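Local coordinates for putative uncharacterized protein PH0242 (Pyrococcus horikoshii, PDB 3VU1), which is the C-terminal globular domain of an archaeal oligosaccharyltransferase, AglB, a largely beta-sheet structure that carries a bound calcium ion, at residues Arg392-Tyr397 with Pro415-Phe420; Tyr256-Phe261 with Leu279-Ser284; Asp382-Ala387 with Lys430-Glu435. All coordinates share one frame; numbering follows the deposited sequence.

Interaction 1 of 3, residues Arg392-Tyr397 with Pro415-Phe420; sequences RATFIY and PHMDTF
The phenol ring of Tyr397 lies over the start of the His416 side chain: His416 CB packs on one ring face, displaced toward the rim, with Tyr397 CZ 3.4 Å from His416 CB. Beyond CB the imidazole runs almost parallel to the phenol, planes at 2°, yet the two are slid so far apart, centroids 5.0 Å, that they barely overlap. Tyr397 gets there because its CG sits between the backbone N and the carbonyl carbon (chi1 57°), which swings the ring across the neighbouring strand. Its hydroxyl then donates to the Asp418 carboxylate, the ring turned 75° from the carboxylate plane; Asp418 OD1 also bonds Tyr452 OH of helix 448-460. The strands form an antiparallel beta hairpin within the Peripheral 2 region, and six backbone hydrogen bonds join them, pairing Ala393 with Phe420, Phe395 with Asp418 and Tyr397 with His416. On the same face as Tyr397, Phe420 lays its ring over Ala393, with Ala393 CB 3.9 Å from the centroid of the Phe420 ring. Phe395 meets that ring rim to rim, Phe395 CE2 3.7 Å from Phe420 CE1, and helix 448-460 packs against this side through Ile449, Leu456 and Tyr452. On the other face Met417 CG bridges two neighbours, 3.8 Å from Thr394 CG2 and 4.0 Å from Ile396 CG1, where Ile63 of helix 60-69 also touches Met417 and Ile396.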
loop_
_atom_site.group_PDB
_atom_site.type_symbol
_atom_site.label_atom_id
_atom_site.label_comp_id
_atom_site.label_asym_id
_atom_site.label_seq_id
_atom_site.Cartn_x
_atom_site.Cartn_y
_atom_site.Cartn_z
ATOM N N ARG A 392 1.230 -1.010 -22.637
ATOM C CA ARG A 392 2.108 -0.634 -21.544
ATOM C C ARG A 392 3.031 -1.768 -21.196
ATOM O O ARG A 392 2.595 -2.907 -21.085
ATOM C CB ARG A 392 1.309 -0.224 -20.287
ATOM C CG ARG A 392 2.153 0.585 -19.300
ATOM C CD ARG A 392 1.489 0.725 -17.948
ATOM N NE ARG A 392 1.129 -0.583 -17.405
ATOM C CZ ARG A 392 0.178 -0.794 -16.500
ATOM N NH1 ARG A 392 -0.542 0.211 -16.009
ATOM N NH2 ARG A 392 -0.065 -2.022 -16.113
ATOM N N ALA A 393 4.303 -1.450 -21.003
ATOM C CA ALA A 393 5.251 -2.454 -20.534
ATOM C C ALA A 393 5.494 -2.318 -19.033
ATOM O O ALA A 393 5.504 -1.185 -18.500
ATOM C CB ALA A 393 6.574 -2.353 -21.296
ATOM N N THR A 394 5.691 -3.469 -18.369
ATOM C CA THR A 394 6.097 -3.490 -16.971
ATOM C C THR A 394 7.227 -4.487 -16.843
ATOM O O THR A 394 7.051 -5.662 -17.166
ATOM C CB THR A 394 4.947 -3.886 -16.006
ATOM O OG1 THR A 394 3.822 -3.026 -16.191
ATOM C CG2 THR A 394 5.376 -3.752 -14.557
ATOM N N PHE A 395 8.383 -4.006 -16.385
ATOM C CA PHE A 395 9.517 -4.855 -16.033
ATOM C C PHE A 395 9.656 -4.936 -14.516
ATOM O O PHE A 395 9.886 -3.922 -13.836
ATOM C CB PHE A 395 10.823 -4.263 -16.575
ATOM C CG PHE A 395 11.018 -4.436 -18.048
ATOM C CD1 PHE A 395 12.006 -5.293 -18.524
ATOM C CD2 PHE A 395 10.248 -3.725 -18.960
ATOM C CE1 PHE A 395 12.210 -5.451 -19.885
ATOM C CE2 PHE A 395 10.443 -3.887 -20.326
ATOM C CZ PHE A 395 11.420 -4.751 -20.786
ATOM N N ILE A 396 9.513 -6.134 -13.973
ATOM C CA ILE A 396 9.830 -6.341 -12.575
ATOM C C ILE A 396 11.142 -7.093 -12.572
ATOM O O ILE A 396 11.258 -8.174 -13.198
ATOM C CB ILE A 396 8.749 -7.145 -11.833
ATOM C CG1 ILE A 396 7.540 -6.251 -11.559
ATOM C CG2 ILE A 396 9.307 -7.668 -10.519
ATOM C CD1 ILE A 396 6.272 -6.991 -11.142
ATOM N N TYR A 397 12.128 -6.528 -11.882
ATOM C CA TYR A 397 13.437 -7.161 -11.808
ATOM C C TYR A 397 14.153 -6.954 -10.474
ATOM O O TYR A 397 13.726 -6.139 -9.649
ATOM C CB TYR A 397 14.309 -6.656 -12.951
ATOM C CG TYR A 397 14.477 -5.146 -12.996
ATOM C CD1 TYR A 397 15.625 -4.543 -12.467
ATOM C CD2 TYR A 397 13.512 -4.329 -13.577
ATOM C CE1 TYR A 397 15.814 -3.176 -12.519
ATOM C CE2 TYR A 397 13.693 -2.957 -13.639
ATOM C CZ TYR A 397 14.847 -2.386 -13.103
ATOM O OH TYR A 397 15.055 -1.028 -13.160
ATOM N N PRO A 415 14.210 -5.328 -5.216
ATOM C CA PRO A 415 13.255 -5.331 -6.350
ATOM C C PRO A 415 12.995 -3.969 -6.958
ATOM O O PRO A 415 13.005 -2.996 -6.254
ATOM C CB PRO A 415 11.964 -5.887 -5.742
ATOM C CG PRO A 415 12.165 -5.852 -4.284
ATOM C CD PRO A 415 13.620 -5.908 -3.995
ATOM N N HIS A 416 12.737 -3.947 -8.262
ATOM C CA HIS A 416 12.391 -2.754 -9.015
ATOM C C HIS A 416 11.190 -3.023 -9.896
ATOM O O HIS A 416 10.995 -4.142 -10.381
ATOM C CB HIS A 416 13.537 -2.359 -9.926
ATOM C CG HIS A 416 14.786 -1.891 -9.213
ATOM N ND1 HIS A 416 15.160 -0.577 -9.173
ATOM C CD2 HIS A 416 15.796 -2.605 -8.555
ATOM C CE1 HIS A 416 16.336 -0.454 -8.512
ATOM N NE2 HIS A 416 16.733 -1.697 -8.136
ATOM N N MET A 417 10.376 -1.997 -10.136
ATOM C CA MET A 417 9.306 -2.096 -11.097
ATOM C C MET A 417 9.272 -0.848 -11.987
ATOM O O MET A 417 8.926 0.254 -11.514
ATOM C CB MET A 417 7.967 -2.297 -10.404
ATOM C CG MET A 417 6.817 -2.297 -11.384
ATOM S SD MET A 417 5.247 -2.749 -10.635
ATOM C CE MET A 417 4.750 -1.155 -9.999
ATOM N N ASP A 418 9.625 -1.019 -13.267
ATOM C CA ASP A 418 9.536 0.065 -14.255
ATOM C C ASP A 418 8.393 -0.175 -15.243
ATOM O O ASP A 418 8.220 -1.288 -15.768
ATOM C CB ASP A 418 10.856 0.259 -14.995
ATOM C CG ASP A 418 12.077 0.244 -14.049
ATOM O OD1 ASP A 418 13.180 -0.162 -14.521
ATOM O OD2 ASP A 418 11.950 0.626 -12.848
ATOM N N THR A 419 7.595 0.864 -15.462
ATOM C CA THR A 419 6.528 0.820 -16.429
ATOM C C THR A 419 6.798 1.912 -17.461
ATOM O O THR A 419 7.418 2.928 -17.142
ATOM C CB THR A 419 5.161 1.127 -15.795
ATOM O OG1 THR A 419 5.154 2.486 -15.341
ATOM C CG2 THR A 419 4.869 0.204 -14.637
ATOM N N PHE A 420 6.355 1.691 -18.698
ATOM C CA PHE A 420 6.406 2.701 -19.730
ATOM C C PHE A 420 5.395 2.366 -20.788
ATOM O O PHE A 420 5.060 1.201 -20.991
ATOM C CB PHE A 420 7.824 2.916 -20.310
ATOM C CG PHE A 420 8.466 1.690 -20.928
ATOM C CD1 PHE A 420 9.316 0.869 -20.176
ATOM C CD2 PHE A 420 8.272 1.377 -22.284
ATOM C CE1 PHE A 420 9.940 -0.245 -20.765
ATOM C CE2 PHE A 420 8.884 0.255 -22.865
ATOM C CZ PHE A 420 9.728 -0.556 -22.113
#

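Interaction 2 of 3, residues Tyr256-Phe261 with Leu279-Ser284; sequences YKIEDF and LRLYIS
Tyr282 touches three side chains of the facing strand: Tyr256, Lys257 and Glu259. Its CB rests on one face of the Tyr256 ring, 3.8 Å from the centroid, and its own ring presents an edge toward that face in an offset edge-to-face pair with planes at 69°. A chi1 of 65° folds the Tyr256 ring back over its own backbone and across to Tyr282; the Tyr256 hydroxyl bonds Glu227. The aliphatic chain of Lys257 runs alongside Tyr282, and its CD sits over the centre of the ring in a CH-pi contact, 3.9 Å from the centroid. At the far end of Tyr282, the hydroxyl donates to Glu259 (Tyr282 OH to Glu259 OE2, 2.8 Å). The segments are neighbouring strands of a four-stranded antiparallel sheet in the Peripheral 1 region, with strand 265-268 flanking 253-262 and strand 325-331 flanking 275-285. Glu259 OE2 has a second donor, Arg280 NH1 at 2.7 Å in a salt bridge, and the two donors reach it from opposite faces of the carboxylate plane. Two donors on one oxygen should hold OE2 in place and probably favour the charged form. Trp266 makes a cation-pi contact with Arg280. On the reverse face Ile258 CG2 packs against Leu281 CD2 at 3.9 Å, with Val486 of strand 464-487 also touching Ile258.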
loop_
_atom_site.group_PDB
_atom_site.type_symbol
_atom_site.label_atom_id
_atom_site.label_comp_id
_atom_site.label_asym_id
_atom_site.label_seq_id
_atom_site.Cartn_x
_atom_site.Cartn_y
_atom_site.Cartn_z
ATOM N N TYR A 256 -3.001 13.952 4.528
ATOM C CA TYR A 256 -2.820 13.418 5.858
ATOM C C TYR A 256 -3.046 14.387 7.011
ATOM O O TYR A 256 -2.994 13.972 8.165
ATOM C CB TYR A 256 -1.457 12.735 5.999
ATOM C CG TYR A 256 -0.227 13.598 5.871
ATOM C CD1 TYR A 256 0.479 14.006 7.003
ATOM C CD2 TYR A 256 0.261 13.984 4.619
ATOM C CE1 TYR A 256 1.629 14.774 6.894
ATOM C CE2 TYR A 256 1.411 14.755 4.497
ATOM C CZ TYR A 256 2.093 15.127 5.637
ATOM O OH TYR A 256 3.221 15.886 5.535
ATOM N N LYS A 257 -3.288 15.660 6.706
ATOM C CA LYS A 257 -3.385 16.720 7.722
ATOM C C LYS A 257 -3.942 17.923 7.000
ATOM O O LYS A 257 -3.495 18.241 5.886
ATOM C CB LYS A 257 -1.998 17.032 8.272
ATOM C CG LYS A 257 -1.905 17.951 9.482
ATOM C CD LYS A 257 -0.431 18.299 9.680
ATOM C CE LYS A 257 -0.114 18.946 11.014
ATOM N NZ LYS A 257 0.385 17.971 12.024
ATOM N N ILE A 258 -4.968 18.535 7.577
ATOM C CA ILE A 258 -5.514 19.793 7.074
ATOM C C ILE A 258 -5.357 20.863 8.171
ATOM O O ILE A 258 -5.606 20.583 9.370
ATOM C CB ILE A 258 -7.004 19.672 6.782
ATOM C CG1 ILE A 258 -7.276 18.549 5.789
ATOM C CG2 ILE A 258 -7.569 21.011 6.306
ATOM C CD1 ILE A 258 -8.719 18.511 5.299
ATOM N N GLU A 259 -4.942 22.074 7.783
ATOM C CA GLU A 259 -4.967 23.211 8.732
ATOM C C GLU A 259 -5.912 24.316 8.272
ATOM O O GLU A 259 -5.959 24.656 7.104
ATOM C CB GLU A 259 -3.575 23.772 8.986
ATOM C CG GLU A 259 -2.745 22.974 9.964
ATOM C CD GLU A 259 -1.262 23.333 9.907
ATOM O OE1 GLU A 259 -0.588 23.199 10.945
ATOM O OE2 GLU A 259 -0.749 23.763 8.842
ATOM N N ASP A 260 -6.713 24.832 9.191
ATOM C CA ASP A 260 -7.627 25.952 8.887
ATOM C C ASP A 260 -6.922 27.218 9.393
ATOM O O ASP A 260 -6.345 27.207 10.503
ATOM C CB ASP A 260 -8.948 25.745 9.636
ATOM C CG ASP A 260 -10.115 26.499 9.032
ATOM O OD1 ASP A 260 -9.946 27.124 7.958
ATOM O OD2 ASP A 260 -11.232 26.439 9.629
ATOM N N PHE A 261 -6.921 28.276 8.589
ATOM C CA PHE A 261 -6.375 29.531 9.059
ATOM C C PHE A 261 -7.426 30.324 9.861
ATOM O O PHE A 261 -8.313 30.915 9.286
ATOM C CB PHE A 261 -5.799 30.354 7.896
ATOM C CG PHE A 261 -4.886 31.465 8.353
ATOM C CD1 PHE A 261 -5.215 32.810 8.113
ATOM C CD2 PHE A 261 -3.708 31.172 9.079
ATOM C CE1 PHE A 261 -4.365 33.825 8.535
ATOM C CE2 PHE A 261 -2.869 32.195 9.517
ATOM C CZ PHE A 261 -3.201 33.519 9.244
ATOM N N LEU A 279 -7.225 26.912 3.737
ATOM C CA LEU A 279 -6.778 25.604 4.195
ATOM C C LEU A 279 -5.383 25.319 3.683
ATOM O O LEU A 279 -5.021 25.710 2.554
ATOM C CB LEU A 279 -7.742 24.524 3.701
ATOM C CG LEU A 279 -9.223 24.653 4.053
ATOM C CD1 LEU A 279 -10.010 23.588 3.310
ATOM C CD2 LEU A 279 -9.436 24.531 5.560
ATOM N N ARG A 280 -4.595 24.661 4.522
ATOM C CA ARG A 280 -3.328 24.123 4.119
ATOM C C ARG A 280 -3.484 22.611 4.079
ATOM O O ARG A 280 -3.719 21.991 5.130
ATOM C CB ARG A 280 -2.213 24.531 5.084
ATOM C CG ARG A 280 -0.821 24.303 4.488
ATOM C CD ARG A 280 0.267 24.345 5.540
ATOM N NE ARG A 280 0.792 25.694 5.713
ATOM C CZ ARG A 280 1.167 26.212 6.883
ATOM N NH1 ARG A 280 1.072 25.534 8.027
ATOM N NH2 ARG A 280 1.630 27.435 6.909
ATOM N N LEU A 281 -3.391 22.033 2.874
ATOM C CA LEU A 281 -3.483 20.579 2.667
ATOM C C LEU A 281 -2.111 19.885 2.576
ATOM O O LEU A 281 -1.269 20.201 1.712
ATOM C CB LEU A 281 -4.324 20.314 1.427
ATOM C CG LEU A 281 -5.533 21.263 1.353
ATOM C CD1 LEU A 281 -6.287 21.074 0.050
ATOM C CD2 LEU A 281 -6.490 21.095 2.527
ATOM N N TYR A 282 -1.869 18.961 3.488
ATOM C CA TYR A 282 -0.612 18.212 3.504
ATOM C C TYR A 282 -0.820 16.922 2.727
ATOM O O TYR A 282 -1.596 16.058 3.125
ATOM C CB TYR A 282 -0.184 17.896 4.926
ATOM C CG TYR A 282 0.276 19.088 5.715
ATOM C CD1 TYR A 282 -0.651 20.025 6.205
ATOM C CD2 TYR A 282 1.637 19.284 6.000
ATOM C CE1 TYR A 282 -0.235 21.120 6.943
ATOM C CE2 TYR A 282 2.065 20.381 6.744
ATOM C CZ TYR A 282 1.125 21.292 7.208
ATOM O OH TYR A 282 1.518 22.374 7.948
ATOM N N ILE A 283 -0.127 16.811 1.606
ATOM C CA ILE A 283 -0.402 15.768 0.633
ATOM C C ILE A 283 0.611 14.633 0.708
ATOM O O ILE A 283 1.826 14.856 0.784
ATOM C CB ILE A 283 -0.473 16.369 -0.776
ATOM C CG1 ILE A 283 -1.779 17.173 -0.870
ATOM C CG2 ILE A 283 -0.359 15.282 -1.838
ATOM C CD1 ILE A 283 -2.046 17.873 -2.190
ATOM N N SER A 284 0.099 13.413 0.717
ATOM C CA SER A 284 0.943 12.242 0.561
ATOM C C SER A 284 0.673 11.574 -0.786
ATOM O O SER A 284 -0.441 11.133 -1.041
ATOM C CB SER A 284 0.704 11.282 1.710
ATOM O OG SER A 284 1.335 10.060 1.441
#

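Interaction 3 of 3, residues Asp382-Ala387 with Lys430-Glu435; sequences DKEYTA and KLRPGE
Glu384 and Arg432 meet across the open end of a long antiparallel beta hairpin, where strand 385-401 begins and strand 412-431 runs out. Between these segments the backbone bonds join one pair, Tyr385 with Leu431; the pairing continues up the hairpin with Ala387 and Ile429. Leu431 N gives a bond of 2.9 Å to Tyr385 O, while the return bond from Tyr385 N to Leu431 O is 3.3 Å long and comes from 40° above the carbonyl plane, at the residue where strand 412-431 stops. Van der Waals packing adds to this. Ala387 CB touches Leu431 CD1 at 3.9 Å on the buried side, near Phe475 and Val477 of strand 464-487. In the loop, the Pro433 ring packs on the backbone of Lys383 and Glu384, Pro433 CG coming 3.6 Å from Glu384 N. Charge pairing occupies the exposed surface. The extended chain of Glu384 (chi1 82°) runs beside Arg432, which bends back at chi2 and chi3 to bring its guanidinium over. The two planes stand 77° apart, and a single oxygen makes the salt bridge at the guanidinium edge, Glu384 OE1 to Arg432 NH2, 2.6 Å.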
loop_
_atom_site.group_PDB
_atom_site.type_symbol
_atom_site.label_atom_id
_atom_site.label_comp_id
_atom_site.label_asym_id
_atom_site.label_seq_id
_atom_site.Cartn_x
_atom_site.Cartn_y
_atom_site.Cartn_z
ATOM N N ASP A 382 -16.744 1.456 -13.769
ATOM C CA ASP A 382 -17.825 1.872 -12.865
ATOM C C ASP A 382 -18.597 3.072 -13.360
ATOM O O ASP A 382 -19.759 3.197 -13.043
ATOM C CB ASP A 382 -17.282 2.149 -11.460
ATOM C CG ASP A 382 -16.916 0.868 -10.722
ATOM O OD1 ASP A 382 -17.750 -0.070 -10.763
ATOM O OD2 ASP A 382 -15.809 0.786 -10.123
ATOM N N LYS A 383 -17.960 3.953 -14.127
ATOM C CA LYS A 383 -18.640 5.132 -14.681
ATOM C C LYS A 383 -18.212 5.417 -16.129
ATOM O O LYS A 383 -17.304 4.770 -16.658
ATOM C CB LYS A 383 -18.458 6.365 -13.763
ATOM C CG LYS A 383 -17.026 6.699 -13.357
ATOM C CD LYS A 383 -16.934 7.484 -12.043
ATOM C CE LYS A 383 -17.304 8.965 -12.185
ATOM N NZ LYS A 383 -16.414 9.787 -13.070
ATOM N N GLU A 384 -18.864 6.371 -16.782
ATOM C CA GLU A 384 -18.485 6.686 -18.154
ATOM C C GLU A 384 -17.187 7.495 -18.202
ATOM O O GLU A 384 -16.918 8.294 -17.328
ATOM C CB GLU A 384 -19.608 7.417 -18.884
ATOM C CG GLU A 384 -19.667 8.905 -18.595
ATOM C CD GLU A 384 -20.518 9.653 -19.598
ATOM O OE1 GLU A 384 -21.413 9.017 -20.190
ATOM O OE2 GLU A 384 -20.293 10.871 -19.797
ATOM N N TYR A 385 -16.370 7.259 -19.215
ATOM C CA TYR A 385 -15.136 7.994 -19.353
ATOM C C TYR A 385 -14.902 8.169 -20.820
ATOM O O TYR A 385 -15.552 7.524 -21.651
ATOM C CB TYR A 385 -13.926 7.216 -18.819
ATOM C CG TYR A 385 -13.864 6.955 -17.339
ATOM C CD1 TYR A 385 -14.258 5.713 -16.822
ATOM C CD2 TYR A 385 -13.375 7.925 -16.446
ATOM C CE1 TYR A 385 -14.189 5.447 -15.461
ATOM C CE2 TYR A 385 -13.310 7.668 -15.079
ATOM C CZ TYR A 385 -13.716 6.423 -14.597
ATOM O OH TYR A 385 -13.650 6.121 -13.258
ATOM N N THR A 386 -13.946 9.035 -21.124
ATOM C CA THR A 386 -13.329 9.061 -22.423
ATOM C C THR A 386 -11.873 8.660 -22.237
ATOM O O THR A 386 -11.098 9.344 -21.581
ATOM C CB THR A 386 -13.532 10.430 -23.087
ATOM O OG1 THR A 386 -14.933 10.565 -23.347
ATOM C CG2 THR A 386 -12.720 10.576 -24.405
ATOM N N ALA A 387 -11.524 7.515 -22.802
ATOM C CA ALA A 387 -10.215 6.923 -22.585
ATOM C C ALA A 387 -9.344 6.944 -23.826
ATOM O O ALA A 387 -9.832 7.016 -24.939
ATOM C CB ALA A 387 -10.368 5.490 -22.086
ATOM N N LYS A 430 -15.095 6.106 -26.059
ATOM C CA LYS A 430 -16.158 6.399 -25.103
ATOM C C LYS A 430 -16.522 5.149 -24.340
ATOM O O LYS A 430 -17.201 4.294 -24.871
ATOM C CB LYS A 430 -17.393 6.974 -25.810
ATOM C CG LYS A 430 -17.409 8.498 -25.954
ATOM C CD LYS A 430 -18.715 8.960 -26.609
ATOM C CE LYS A 430 -19.295 10.225 -25.978
ATOM N NZ LYS A 430 -18.517 11.443 -26.346
ATOM N N LEU A 431 -16.070 5.037 -23.097
ATOM C CA LEU A 431 -16.476 3.905 -22.242
ATOM C C LEU A 431 -17.799 4.124 -21.502
ATOM O O LEU A 431 -18.119 5.246 -21.105
ATOM C CB LEU A 431 -15.390 3.567 -21.238
ATOM C CG LEU A 431 -14.045 3.223 -21.846
ATOM C CD1 LEU A 431 -13.050 3.028 -20.714
ATOM C CD2 LEU A 431 -14.169 1.964 -22.684
ATOM N N ARG A 432 -18.546 3.036 -21.317
ATOM C CA ARG A 432 -19.880 3.057 -20.692
ATOM C C ARG A 432 -19.856 2.214 -19.424
ATOM O O ARG A 432 -19.284 1.124 -19.416
ATOM C CB ARG A 432 -20.972 2.479 -21.627
ATOM C CG ARG A 432 -20.949 2.941 -23.083
ATOM C CD ARG A 432 -21.953 4.051 -23.376
ATOM N NE ARG A 432 -21.767 5.195 -22.483
ATOM C CZ ARG A 432 -22.718 5.729 -21.710
ATOM N NH1 ARG A 432 -23.961 5.252 -21.720
ATOM N NH2 ARG A 432 -22.418 6.757 -20.929
ATOM N N PRO A 433 -20.507 2.697 -18.356
ATOM C CA PRO A 433 -20.600 1.890 -17.149
ATOM C C PRO A 433 -21.035 0.472 -17.490
ATOM O O PRO A 433 -22.021 0.306 -18.199
ATOM C CB PRO A 433 -21.694 2.596 -16.353
ATOM C CG PRO A 433 -21.589 4.023 -16.774
ATOM C CD PRO A 433 -21.216 3.987 -18.223
ATOM N N GLY A 434 -20.305 -0.528 -16.991
ATOM C CA GLY A 434 -20.558 -1.932 -17.313
ATOM C C GLY A 434 -19.552 -2.447 -18.328
ATOM O O GLY A 434 -18.459 -1.886 -18.477
ATOM N N GLU A 435 -19.907 -3.510 -19.044
ATOM C CA GLU A 435 -18.996 -4.081 -20.026
ATOM C C GLU A 435 -18.903 -3.233 -21.287
ATOM O O GLU A 435 -19.875 -2.592 -21.676
ATOM C CB GLU A 435 -19.368 -5.514 -20.336
ATOM C CG GLU A 435 -19.377 -6.369 -19.078
ATOM C CD GLU A 435 -19.183 -7.850 -19.344
ATOM O OE1 GLU A 435 -18.898 -8.225 -20.508
ATOM O OE2 GLU A 435 -19.308 -8.635 -18.373
#

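Interaction 2 comes first along the chain: residues 256-261 lead through strand 265-268 and return at 279-284, closing their loop before the other two contacts open. Its four-stranded sheet belongs to the Peripheral 1 region, and the side chain of Ser284 lies about 5 Å from the calcium ion. Interactions 1 and 3 share one hairpin of the Peripheral 2 region. The chain enters interaction 3 at 382-387, passes up strand 385-401 into interaction 1, turns, and comes back through 415-420 to 430-435; interaction 1 is therefore enclosed by interaction 3, their centres about 27 Å apart. Strand 464-487 touches side chains in all three contacts, linking the two regions.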